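Polyketide Synthase III (Ectocarpus siliculosus, PDB 4B0N) acts as a type III polyketide synthase in the pathway to phlorotannin monomers of a brown alga, probably by transferring and condensing acyl units. Local coordinates at residues 42-47 with 253-258; 265-270 with 407-412; 153-158 with 212-217. All blocks are in the same frame, centred on the assembly; numbering follows the deposited sequence.

Contact 1. Residues 42-47 with 253-258; sequences YPVIAG and KGARKS
Val44 and Lys253 grip each other through paired backbone hydrogen bonds, Val44 N to Lys253 O at 2.8 Å and Lys253 N to Val44 O at 2.9 Å. Two residues further out Tyr42 and Ala255 repeat the exchange, with Tyr42 N to Ala255 O and Ala255 N to Tyr42 O both at 2.9 Å. This antiparallel ladder adds strand 42-51 to the margin of the mixed sheet in the N-terminal half of the thiolase-type fold. Between the two hydrogen-bonded pairs, Pro43 faces Gly254 as a non-hydrogen-bonded pair, a place where a proline costs the ladder no N-H. Packing gathers on the face that carries Tyr42, Val44, Lys253 and Ala255. With chi1 at 62°, CG of Lys253 sits between its own backbone N and carbonyl carbon, and from there the extended chain runs alongside Val44, CE lying 3.9 Å from Val44 CB. Ala46 touches the same chain from its methyl, CB to Lys253 CD at 4.0 Å. Were Lys253 cut back to an alanine, Val44 CB and the Ala46 methyl would probably lose the aliphatic chain they lie against. Beyond the strand, Arg256 makes a salt bridge to Glu259. Ala255 O lies at the edge of the Tyr42 phenol ring, near its plane. On the same face as that ring, Val44 CG2 approaches the Ala255 methyl, CB, to 4.4 Å.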
loop_
_atom_site.group_PDB
_atom_site.type_symbol
_atom_site.label_atom_id
_atom_site.label_comp_id
_atom_site.label_asym_id
_atom_site.label_seq_id
_atom_site.Cartn_x
_atom_site.Cartn_y
_atom_site.Cartn_z
ATOM N N TYR A 42 -9.645 21.382 -9.018
ATOM C CA TYR A 42 -10.143 20.051 -9.357
ATOM C C TYR A 42 -9.031 19.144 -9.880
ATOM O O TYR A 42 -8.152 19.605 -10.608
ATOM C CB TYR A 42 -11.242 20.156 -10.418
ATOM C CG TYR A 42 -12.499 20.870 -9.969
ATOM C CD1 TYR A 42 -13.478 20.200 -9.232
ATOM C CD2 TYR A 42 -12.720 22.209 -10.299
ATOM C CE1 TYR A 42 -14.636 20.846 -8.827
ATOM C CE2 TYR A 42 -13.875 22.864 -9.898
ATOM C CZ TYR A 42 -14.828 22.177 -9.165
ATOM O OH TYR A 42 -15.976 22.816 -8.763
ATOM N N PRO A 43 -9.064 17.849 -9.510
ATOM C CA PRO A 43 -8.121 16.899 -10.100
ATOM C C PRO A 43 -8.543 16.465 -11.502
ATOM O O PRO A 43 -9.706 16.119 -11.725
ATOM C CB PRO A 43 -8.141 15.717 -9.126
ATOM C CG PRO A 43 -9.449 15.805 -8.434
ATOM C CD PRO A 43 -9.868 17.246 -8.431
ATOM N N VAL A 44 -7.595 16.507 -12.437
ATOM C CA VAL A 44 -7.844 16.124 -13.828
ATOM C C VAL A 44 -6.787 15.134 -14.304
ATOM O O VAL A 44 -5.598 15.292 -14.012
ATOM C CB VAL A 44 -7.825 17.343 -14.788
ATOM C CG1 VAL A 44 -8.293 16.930 -16.177
ATOM C CG2 VAL A 44 -8.693 18.481 -14.268
ATOM N N ILE A 45 -7.229 14.118 -15.041
ATOM C CA ILE A 45 -6.320 13.203 -15.727
ATOM C C ILE A 45 -5.736 13.914 -16.951
ATOM O O ILE A 45 -6.434 14.147 -17.943
ATOM C CB ILE A 45 -7.026 11.882 -16.121
ATOM C CG1 ILE A 45 -7.496 11.136 -14.865
ATOM C CG2 ILE A 45 -6.103 10.997 -16.953
ATOM C CD1 ILE A 45 -8.623 10.155 -15.102
ATOM N N ALA A 46 -4.458 14.274 -16.857
ATOM C CA ALA A 46 -3.760 15.007 -17.918
ATOM C C ALA A 46 -3.197 14.087 -19.007
ATOM O O ALA A 46 -3.092 14.479 -20.171
ATOM C CB ALA A 46 -2.658 15.875 -17.325
ATOM N N GLY A 47 -2.837 12.868 -18.621
ATOM C CA GLY A 47 -2.337 11.871 -19.556
ATOM C C GLY A 47 -2.670 10.473 -19.087
ATOM O O GLY A 47 -2.661 10.192 -17.888
ATOM N N LYS A 253 -3.267 16.280 -12.639
ATOM C CA LYS A 253 -3.025 17.695 -12.370
ATOM C C LYS A 253 -4.160 18.294 -11.538
ATOM O O LYS A 253 -5.265 17.750 -11.498
ATOM C CB LYS A 253 -2.857 18.475 -13.681
ATOM C CG LYS A 253 -4.072 18.454 -14.596
ATOM C CD LYS A 253 -3.879 19.361 -15.800
ATOM C CE LYS A 253 -5.044 19.226 -16.768
ATOM N NZ LYS A 253 -4.922 20.160 -17.922
ATOM N N GLY A 254 -3.868 19.409 -10.870
ATOM C CA GLY A 254 -4.872 20.177 -10.135
ATOM C C GLY A 254 -5.113 21.512 -10.815
ATOM O O GLY A 254 -4.276 22.416 -10.744
ATOM N N ALA A 255 -6.264 21.638 -11.471
ATOM C CA ALA A 255 -6.559 22.806 -12.298
ATOM C C ALA A 255 -7.752 23.614 -11.801
ATOM O O ALA A 255 -8.676 23.066 -11.200
ATOM C CB ALA A 255 -6.778 22.377 -13.739
ATOM N N ARG A 256 -7.723 24.918 -12.075
ATOM C CA ARG A 256 -8.789 25.841 -11.673
ATOM C C ARG A 256 -9.918 25.840 -12.715
ATOM O O ARG A 256 -9.965 24.959 -13.577
ATOM C CB ARG A 256 -8.220 27.251 -11.485
ATOM C CG ARG A 256 -8.420 27.847 -10.099
ATOM C CD ARG A 256 -7.289 27.478 -9.147
ATOM N NE ARG A 256 -5.993 27.982 -9.606
ATOM C CZ ARG A 256 -4.867 27.943 -8.896
ATOM N NH1 ARG A 256 -4.855 27.425 -7.673
ATOM N NH2 ARG A 256 -3.744 28.431 -9.411
ATOM N N LYS A 257 -10.815 26.825 -12.636
ATOM C CA LYS A 257 -12.003 26.885 -13.500
ATOM C C LYS A 257 -11.678 26.831 -14.999
ATOM O O LYS A 257 -12.157 25.939 -15.707
ATOM C CB LYS A 257 -12.862 28.123 -13.175
ATOM C CG LYS A 257 -14.098 28.282 -14.058
ATOM C CD LYS A 257 -14.663 29.698 -14.015
ATOM C CE LYS A 257 -15.828 29.814 -13.043
ATOM N NZ LYS A 257 -16.282 31.224 -12.869
ATOM N N SER A 258 -10.868 27.777 -15.471
ATOM C CA SER A 258 -10.586 27.903 -16.903
ATOM C C SER A 258 -9.122 27.658 -17.278
ATOM O O SER A 258 -8.645 28.142 -18.306
ATOM C CB SER A 258 -11.053 29.263 -17.423
ATOM O OG SER A 258 -12.460 29.293 -17.576
#

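Contact 2. Residues 265-270 with 407-412; sequences LAIVDN and EGILLR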
loop_
_atom_site.group_PDB
_atom_site.type_symbol
_atom_site.label_atom_id
_atom_site.label_comp_id
_atom_site.label_asym_id
_atom_site.label_seq_id
_atom_site.Cartn_x
_atom_site.Cartn_y
_atom_site.Cartn_z
ATOM N N LEU A 265 -13.068 16.966 -18.698
ATOM C CA LEU A 265 -13.683 16.239 -17.593
ATOM C C LEU A 265 -12.712 16.189 -16.423
ATOM O O LEU A 265 -11.523 15.910 -16.604
ATOM C CB LEU A 265 -14.045 14.812 -18.015
ATOM C CG LEU A 265 -15.195 14.597 -19.004
ATOM C CD1 LEU A 265 -15.118 13.204 -19.613
ATOM C CD2 LEU A 265 -16.551 14.824 -18.343
ATOM N N ALA A 266 -13.220 16.468 -15.227
ATOM C CA ALA A 266 -12.415 16.381 -14.013
ATOM C C ALA A 266 -13.065 15.448 -12.997
ATOM O O ALA A 266 -14.286 15.302 -12.977
ATOM C CB ALA A 266 -12.215 17.760 -13.414
ATOM N N ILE A 267 -12.244 14.815 -12.162
ATOM C CA ILE A 267 -12.759 13.955 -11.098
ATOM C C ILE A 267 -13.282 14.830 -9.947
ATOM O O ILE A 267 -12.518 15.279 -9.084
ATOM C CB ILE A 267 -11.719 12.906 -10.629
ATOM C CG1 ILE A 267 -11.167 12.127 -11.833
ATOM C CG2 ILE A 267 -12.341 11.948 -9.616
ATOM C CD1 ILE A 267 -9.948 11.273 -11.543
ATOM N N VAL A 268 -14.593 15.067 -9.963
ATOM C CA VAL A 268 -15.251 15.994 -9.038
ATOM C C VAL A 268 -15.373 15.436 -7.616
ATOM O O VAL A 268 -15.275 16.189 -6.642
ATOM C CB VAL A 268 -16.644 16.422 -9.559
ATOM C CG1 VAL A 268 -17.240 17.518 -8.685
ATOM C CG2 VAL A 268 -16.551 16.911 -10.994
ATOM N N ASP A 269 -15.592 14.127 -7.497
ATOM C CA ASP A 269 -15.735 13.494 -6.185
ATOM C C ASP A 269 -15.342 12.019 -6.190
ATOM O O ASP A 269 -15.256 11.390 -7.246
ATOM C CB ASP A 269 -17.172 13.653 -5.666
ATOM C CG ASP A 269 -17.286 13.456 -4.153
ATOM O OD1 ASP A 269 -16.346 13.825 -3.416
ATOM O OD2 ASP A 269 -18.327 12.933 -3.700
ATOM N N ASN A 270 -15.089 11.488 -4.996
ATOM C CA ASN A 270 -14.929 10.054 -4.784
ATOM C C ASN A 270 -15.863 9.563 -3.679
ATOM O O ASN A 270 -16.153 10.294 -2.727
ATOM C CB ASN A 270 -13.468 9.692 -4.476
ATOM C CG ASN A 270 -12.856 10.572 -3.398
ATOM O OD1 ASN A 270 -13.178 10.452 -2.215
ATOM N ND2 ASN A 270 -11.951 11.454 -3.806
ATOM N N GLU A 407 -16.113 1.027 -4.608
ATOM C CA GLU A 407 -15.190 2.143 -4.776
ATOM C C GLU A 407 -15.435 2.835 -6.107
ATOM O O GLU A 407 -15.323 2.209 -7.162
ATOM C CB GLU A 407 -13.745 1.643 -4.714
ATOM C CG GLU A 407 -13.013 1.949 -3.415
ATOM C CD GLU A 407 -13.535 1.166 -2.224
ATOM O OE1 GLU A 407 -13.837 -0.038 -2.380
ATOM O OE2 GLU A 407 -13.623 1.757 -1.125
ATOM N N GLY A 408 -15.755 4.126 -6.059
ATOM C CA GLY A 408 -16.096 4.859 -7.275
ATOM C C GLY A 408 -15.603 6.288 -7.352
ATOM O O GLY A 408 -15.201 6.874 -6.346
ATOM N N ILE A 409 -15.633 6.840 -8.564
ATOM C CA ILE A 409 -15.264 8.237 -8.825
ATOM C C ILE A 409 -16.275 8.892 -9.769
ATOM O O ILE A 409 -16.914 8.212 -10.581
ATOM C CB ILE A 409 -13.837 8.375 -9.413
ATOM C CG1 ILE A 409 -13.638 7.420 -10.600
ATOM C CG2 ILE A 409 -12.786 8.154 -8.330
ATOM C CD1 ILE A 409 -12.553 7.839 -11.570
ATOM N N LEU A 410 -16.418 10.210 -9.652
ATOM C CA LEU A 410 -17.366 10.965 -10.469
ATOM C C LEU A 410 -16.654 11.972 -11.359
ATOM O O LEU A 410 -15.900 12.821 -10.876
ATOM C CB LEU A 410 -18.413 11.667 -9.592
ATOM C CG LEU A 410 -19.476 12.571 -10.231
ATOM C CD1 LEU A 410 -20.314 11.837 -11.268
ATOM C CD2 LEU A 410 -20.373 13.170 -9.159
ATOM N N LEU A 411 -16.902 11.860 -12.659
ATOM C CA LEU A 411 -16.326 12.769 -13.645
ATOM C C LEU A 411 -17.393 13.688 -14.214
ATOM O O LEU A 411 -18.368 13.225 -14.810
ATOM C CB LEU A 411 -15.639 11.997 -14.776
ATOM C CG LEU A 411 -14.374 11.208 -14.441
ATOM C CD1 LEU A 411 -14.730 9.798 -13.993
ATOM C CD2 LEU A 411 -13.454 11.165 -15.652
ATOM N N ARG A 412 -17.208 14.989 -14.007
ATOM C CA ARG A 412 -18.083 16.000 -14.589
ATOM C C ARG A 412 -17.264 17.028 -15.354
ATOM O O ARG A 412 -16.083 17.240 -15.062
ATOM C CB ARG A 412 -18.943 16.683 -13.522
ATOM C CG ARG A 412 -19.948 15.767 -12.840
ATOM C CD ARG A 412 -20.825 16.541 -11.873
ATOM N NE ARG A 412 -21.928 17.217 -12.554
ATOM C CZ ARG A 412 -22.691 18.161 -12.005
ATOM N NH1 ARG A 412 -22.478 18.567 -10.758
ATOM N NH2 ARG A 412 -23.671 18.708 -12.709
#
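Val268 and Arg412 meet over a beta bulge in an antiparallel strand pair, CG2 of the valine lying 3.5 Å from Arg412 CB. CG1 of Val268 stands opposite the backbone N (chi1 -173°); CG2, the branch beside that N, meets the arginine. On the face carrying Ile267, Ile409 and Leu411, Ile267 CG2 comes 3.9 Å from Ile409 CB, the two crossing at a slant, while CG1 of Ile267 lies 4.2 Å from Leu411 CG.

The backbone sets these positions. Ala266 and Arg412 exchange two hydrogen bonds, Ala266 N to Arg412 O at 3.0 Å. Past them the register slips by one residue: Val268 N binds Leu410 O at 2.8 Å, but Leu410 N returns to Asp269 O at 2.9 Å. Val268, the extra residue of the bulge, points its side chain toward the partner strand.

OD2 of Asp269 is held from outside the two segments, by a salt bridge to Lys317 and a hydrogen bond with His318. Ile267 packs against Phe201 of helix 196-210, and strand 394-401 pairs with the far side of 405-413. Strand 265-274, outermost in its own sheet within the chain, meets strand 42-51 through Ala266 and a backbone bond from Ile267 to Pro43.

Contact 3. Residues 153-158 with 212-217; sequences DISKLV and PGKYAL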
loop_
_atom_site.group_PDB
_atom_site.type_symbol
_atom_site.label_atom_id
_atom_site.label_comp_id
_atom_site.label_asym_id
_atom_site.label_seq_id
_atom_site.Cartn_x
_atom_site.Cartn_y
_atom_site.Cartn_z
ATOM N N ASP A 153 8.767 16.662 -14.274
ATOM C CA ASP A 153 7.585 17.329 -13.718
ATOM C C ASP A 153 6.767 16.463 -12.756
ATOM O O ASP A 153 5.848 16.955 -12.099
ATOM C CB ASP A 153 6.689 17.853 -14.848
ATOM C CG ASP A 153 7.465 18.620 -15.914
ATOM O OD1 ASP A 153 8.390 19.387 -15.566
ATOM O OD2 ASP A 153 7.138 18.455 -17.108
ATOM N N ILE A 154 7.096 15.177 -12.677
ATOM C CA ILE A 154 6.417 14.268 -11.756
ATOM C C ILE A 154 6.972 14.457 -10.345
ATOM O O ILE A 154 8.181 14.351 -10.126
ATOM C CB ILE A 154 6.539 12.794 -12.216
ATOM C CG1 ILE A 154 5.929 12.603 -13.615
ATOM C CG2 ILE A 154 5.914 11.838 -11.203
ATOM C CD1 ILE A 154 4.471 13.008 -13.753
ATOM N N SER A 155 6.080 14.752 -9.403
ATOM C CA SER A 155 6.447 14.987 -8.005
ATOM C C SER A 155 6.052 13.820 -7.105
ATOM O O SER A 155 6.687 13.574 -6.075
ATOM C CB SER A 155 5.784 16.264 -7.491
ATOM O OG SER A 155 6.131 17.382 -8.286
ATOM N N LYS A 156 4.994 13.114 -7.500
ATOM C CA LYS A 156 4.451 12.012 -6.718
ATOM C C LYS A 156 4.275 10.769 -7.583
ATOM O O LYS A 156 3.795 10.847 -8.716
ATOM C CB LYS A 156 3.111 12.408 -6.096
ATOM C CG LYS A 156 2.731 11.582 -4.882
ATOM C CD LYS A 156 1.228 11.510 -4.695
ATOM C CE LYS A 156 0.885 10.822 -3.385
ATOM N NZ LYS A 156 -0.516 10.323 -3.369
ATOM N N LEU A 157 4.669 9.623 -7.036
ATOM C CA LEU A 157 4.534 8.343 -7.722
ATOM C C LEU A 157 3.768 7.355 -6.852
ATOM O O LEU A 157 4.126 7.116 -5.697
ATOM C CB LEU A 157 5.912 7.787 -8.097
ATOM C CG LEU A 157 6.044 6.400 -8.730
ATOM C CD1 LEU A 157 5.290 6.305 -10.050
ATOM C CD2 LEU A 157 7.517 6.079 -8.930
ATOM N N VAL A 158 2.701 6.798 -7.411
ATOM C CA VAL A 158 1.895 5.818 -6.707
ATOM C C VAL A 158 1.795 4.553 -7.546
ATOM O O VAL A 158 1.261 4.581 -8.660
ATOM C CB VAL A 158 0.487 6.360 -6.384
ATOM C CG1 VAL A 158 -0.367 5.283 -5.732
ATOM C CG2 VAL A 158 0.574 7.588 -5.485
ATOM N N PRO A 212 -1.650 22.507 -6.140
ATOM C CA PRO A 212 -2.183 22.728 -7.495
ATOM C C PRO A 212 -1.159 22.600 -8.637
ATOM O O PRO A 212 -1.371 21.811 -9.562
ATOM C CB PRO A 212 -2.736 24.154 -7.426
ATOM C CG PRO A 212 -3.096 24.334 -5.996
ATOM C CD PRO A 212 -2.041 23.595 -5.224
ATOM N N GLY A 213 -0.063 23.352 -8.568
ATOM C CA GLY A 213 0.916 23.381 -9.656
ATOM C C GLY A 213 1.639 22.073 -9.926
ATOM O O GLY A 213 2.257 21.906 -10.978
ATOM N N LYS A 214 1.548 21.140 -8.982
ATOM C CA LYS A 214 2.330 19.902 -9.028
ATOM C C LYS A 214 1.631 18.745 -9.762
ATOM O O LYS A 214 0.440 18.817 -10.067
ATOM C CB LYS A 214 2.783 19.502 -7.615
ATOM C CG LYS A 214 3.537 20.612 -6.892
ATOM C CD LYS A 214 4.448 20.091 -5.794
ATOM C CE LYS A 214 5.377 21.193 -5.304
ATOM N NZ LYS A 214 6.490 20.674 -4.456
ATOM N N TYR A 215 2.391 17.690 -10.055
ATOM C CA TYR A 215 1.911 16.580 -10.878
ATOM C C TYR A 215 2.184 15.213 -10.248
ATOM O O TYR A 215 3.283 14.954 -9.750
ATOM C CB TYR A 215 2.544 16.642 -12.271
ATOM C CG TYR A 215 2.138 17.847 -13.091
ATOM C CD1 TYR A 215 0.906 17.883 -13.745
ATOM C CD2 TYR A 215 2.988 18.946 -13.223
ATOM C CE1 TYR A 215 0.529 18.980 -14.502
ATOM C CE2 TYR A 215 2.618 20.051 -13.978
ATOM C CZ TYR A 215 1.388 20.060 -14.614
ATOM O OH TYR A 215 1.002 21.143 -15.366
ATOM N N ALA A 216 1.180 14.339 -10.289
ATOM C CA ALA A 216 1.271 13.008 -9.696
ATOM C C ALA A 216 0.995 11.917 -10.726
ATOM O O ALA A 216 0.131 12.076 -11.592
ATOM C CB ALA A 216 0.308 12.887 -8.524
ATOM N N LEU A 217 1.731 10.812 -10.617
ATOM C CA LEU A 217 1.601 9.680 -11.532
ATOM C C LEU A 217 1.103 8.431 -10.804
ATOM O O LEU A 217 1.764 7.920 -9.902
ATOM C CB LEU A 217 2.942 9.413 -12.233
ATOM C CG LEU A 217 3.136 8.204 -13.159
ATOM C CD1 LEU A 217 2.231 8.265 -14.384
ATOM C CD2 LEU A 217 4.596 8.099 -13.578
HETATM O O HOH W 1 4.899 18.727 -10.126
#
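Tyr215, Ser155 and Asp153 close round one water at one end of the paired segments 153-158 and 212-217. The water accepts from Tyr215 N at 2.7 Å and donates to Asp153 O at 2.8 Å, so it bridges the two backbones. Ser155 OG is hydrogen-bonded to the same water at 2.6 Å. Tyr215 O is held directly: Ser155 N reaches it at 2.8 Å along a nearly straight bond, and Lys156 N adds a weak, longer one. With chi1 of Tyr215 at -66°, CG lies beside the backbone N, and the ring offers its edge to Asp153 O, which stays near the ring plane. Asp153 itself turns its carboxylate elsewhere, OD2 accepting from Asn150 N.

Further along, the pairing becomes regular. Leu217 N donates to Lys156 O at 2.8 Å, and Leu217 O takes Val158 N at 2.9 Å. On one face Lys156 CB rests on Ala216 CB at 3.7 Å; the extended lysine chain then leads away to Asn203 O, which receives NZ. On the other face Leu157 and Leu217 lie side by side, CD1 of the first 4.0 Å from CD2 of the second, while Ile154 passes slantwise over Leu217 CB with its CG2.

Tyr207 of helix 196-210 covers Lys156 and Ala216, whereas Ile144 of helix 121-146 packs on Ile154 and Leu217. A parallel pair sandwiched between helices in this way is characteristic of the layered alpha-beta architecture of the thiolase fold.

How the contacts relate
Contacts 1 and 3 belong to one sheet and have centres about 12 Å apart: strands 245-255 and 215-223 are neighbours in it, and Lys253 CB packs 3.5 Å from Tyr215 CE1. Contact 2 lies in the other sheet, also about 12 Å from contact 1 between centres. Strand 42-51 joins the two, because Pro43 O is probably hydrogen-bonded to Ile267 N at 2.9 Å. Contacts 2 and 3 do not touch; their nearest atoms are about 10 Å apart. Helix 196-210 packs on residues of all three. None of the three includes a malonic acid pocket residue, but strand 154-161 of contact 3 runs on toward Gly164, Phe165 and Leu166, which line that pocket.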